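Long-range contact in secretory pathway GDP dissociation inhibitor (Saccharomyces cerevisiae, PDB 2BCG), which inhibits the release of GDP from Rab GTPases such as SEC4 and extracts GDP-bound YPT7 from vacuolar membranes: residues Q114-Y119 with N326-Q331. Numbering follows the deposited sequence.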
loop_
_atom_site.group_PDB
_atom_site.type_symbol
_atom_site.label_atom_id
_atom_site.label_comp_id
_atom_site.label_asym_id
_atom_site.label_seq_id
_atom_site.Cartn_x
_atom_site.Cartn_y
_atom_site.Cartn_z
ATOM N N GLN A 114 -7.446 -2.913 12.061
ATOM C CA GLN A 114 -7.104 -1.946 13.102
ATOM C C GLN A 114 -5.811 -2.308 13.801
ATOM O O GLN A 114 -5.543 -3.475 14.082
ATOM C CB GLN A 114 -8.190 -1.912 14.167
ATOM C CG GLN A 114 -9.506 -1.389 13.659
ATOM C CD GLN A 114 -10.511 -1.265 14.793
ATOM O OE1 GLN A 114 -11.437 -2.078 14.926
ATOM N NE2 GLN A 114 -10.305 -0.275 15.639
ATOM N N VAL A 115 -5.055 -1.290 14.160
ATOM C CA VAL A 115 -3.904 -1.492 15.064
ATOM C C VAL A 115 -4.464 -1.523 16.506
ATOM O O VAL A 115 -5.351 -0.732 16.844
ATOM C CB VAL A 115 -2.895 -0.330 14.837
ATOM C CG1 VAL A 115 -1.796 -0.309 15.905
ATOM C CG2 VAL A 115 -2.296 -0.407 13.400
ATOM N N SER A 116 -3.969 -2.439 17.334
ATOM C CA SER A 116 -4.593 -2.682 18.669
ATOM C C SER A 116 -4.531 -1.527 19.654
ATOM O O SER A 116 -5.427 -1.370 20.524
ATOM C CB SER A 116 -3.989 -3.920 19.328
ATOM O OG SER A 116 -3.972 -4.979 18.403
ATOM N N GLY A 117 -3.512 -0.709 19.548
ATOM C CA GLY A 117 -3.394 0.402 20.496
ATOM C C GLY A 117 -2.170 1.226 20.253
ATOM O O GLY A 117 -1.307 0.822 19.463
ATOM N N SER A 118 -2.107 2.379 20.928
ATOM C CA SER A 118 -0.923 3.261 20.936
ATOM C C SER A 118 -0.519 3.359 22.402
ATOM O O SER A 118 -1.381 3.610 23.261
ATOM C CB SER A 118 -1.256 4.643 20.359
ATOM O OG SER A 118 -0.156 5.544 20.467
ATOM N N TYR A 119 0.777 3.150 22.678
ATOM C CA TYR A 119 1.339 3.154 24.050
ATOM C C TYR A 119 2.327 4.269 24.173
ATOM O O TYR A 119 3.038 4.559 23.222
ATOM C CB TYR A 119 2.070 1.834 24.350
ATOM C CG TYR A 119 1.137 0.671 24.549
ATOM C CD1 TYR A 119 0.425 0.139 23.482
ATOM C CD2 TYR A 119 0.984 0.110 25.793
ATOM C CE1 TYR A 119 -0.436 -0.927 23.658
ATOM C CE2 TYR A 119 0.117 -0.949 25.994
ATOM C CZ TYR A 119 -0.595 -1.457 24.915
ATOM O OH TYR A 119 -1.452 -2.535 25.083
ATOM N N ASN A 326 -0.166 -8.804 24.961
ATOM C CA ASN A 326 -0.016 -9.718 23.809
ATOM C C ASN A 326 -0.702 -9.171 22.549
ATOM O O ASN A 326 -1.235 -9.900 21.717
ATOM C CB ASN A 326 -0.453 -11.142 24.124
ATOM C CG ASN A 326 0.531 -11.873 25.035
ATOM O OD1 ASN A 326 1.580 -11.341 25.419
ATOM N ND2 ASN A 326 0.167 -13.091 25.407
ATOM N N ALA A 327 -0.670 -7.857 22.422
ATOM C CA ALA A 327 -1.265 -7.178 21.252
ATOM C C ALA A 327 -0.696 -7.716 19.943
ATOM O O ALA A 327 0.492 -7.996 19.853
ATOM C CB ALA A 327 -1.012 -5.667 21.350
ATOM N N ASP A 328 -1.531 -7.807 18.911
ATOM C CA ASP A 328 -1.037 -8.242 17.600
ATOM C C ASP A 328 -0.349 -7.130 16.833
ATOM O O ASP A 328 0.379 -7.424 15.874
ATOM C CB ASP A 328 -2.094 -8.961 16.733
ATOM C CG ASP A 328 -3.247 -8.083 16.328
ATOM O OD1 ASP A 328 -4.342 -8.665 16.076
ATOM O OD2 ASP A 328 -3.116 -6.853 16.202
ATOM N N SER A 329 -0.526 -5.893 17.285
ATOM C CA SER A 329 0.011 -4.723 16.600
ATOM C C SER A 329 -0.114 -3.561 17.551
ATOM O O SER A 329 -1.072 -3.487 18.360
ATOM C CB SER A 329 -0.751 -4.425 15.292
ATOM O OG SER A 329 -2.157 -4.222 15.536
ATOM N N LEU A 330 0.821 -2.637 17.458
ATOM C CA LEU A 330 0.739 -1.442 18.287
ATOM C C LEU A 330 1.742 -0.419 17.825
ATOM O O LEU A 330 2.700 -0.737 17.087
ATOM C CB LEU A 330 0.955 -1.742 19.781
ATOM C CG LEU A 330 2.337 -2.302 20.145
ATOM C CD1 LEU A 330 2.923 -1.652 21.427
ATOM C CD2 LEU A 330 2.373 -3.842 20.266
ATOM N N GLN A 331 1.546 0.808 18.299
ATOM C CA GLN A 331 2.557 1.836 18.280
ATOM C C GLN A 331 3.108 2.044 19.682
ATOM O O GLN A 331 2.325 2.046 20.644
ATOM C CB GLN A 331 1.921 3.158 17.814
ATOM C CG GLN A 331 2.727 4.412 18.193
ATOM C CD GLN A 331 2.193 5.629 17.508
ATOM O OE1 GLN A 331 2.731 6.076 16.485
ATOM N NE2 GLN A 331 1.127 6.187 18.066
HETATM O O HOH W 1 -4.390 -7.575 19.516
#
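Gln331 pairs with the neighbouring strand through both its backbone polar atoms: Gln331 N donates to Gly117 O (3.1 Å) in the Gly117 carbonyl plane, and Gln331 O accepts from Tyr119 N (2.8 Å), tilted 23° from the Gln331 carbonyl plane. Ser118 and Gln331 are thereby paired in parallel register, their side chains on one face of the sheet. With CG anti to the backbone N (chi1 160°) and an extended chain beyond, Gln331 brings NE2 to Ser118 OG at 2.8 Å, the hydroxyl lying within its amide plane; Tyr234 also bonds this amide nitrogen, and Ser421 takes OE1. Apolar packing is close too: Val115 CG1 rests on Leu330 CA (3.7 Å), and Tyr119 CD1 meets Leu330 CD1 at 3.7 Å, the side chains crossing at about a right angle. Toward the partly exposed Ser116, Ala327 and Asp328 the strands give way to loop: Ser116 N bonds Ser329 OG (3.1 Å) and, weakly, Ser329 O, and a water links Ser116 OG to Asp328 N. Ser329 OG in turn donates to Asp328 OD2 (2.9 Å); an alanine in place of Ser329 would probably cost Ser116 N its straighter bond and leave Asp328 OD2 without the hydroxyl that donates to it. The Ser118-Gln331 bridge marks the parallel junction of strands 118-122 and 330-334 within GDI's otherwise antiparallel mixed sheet.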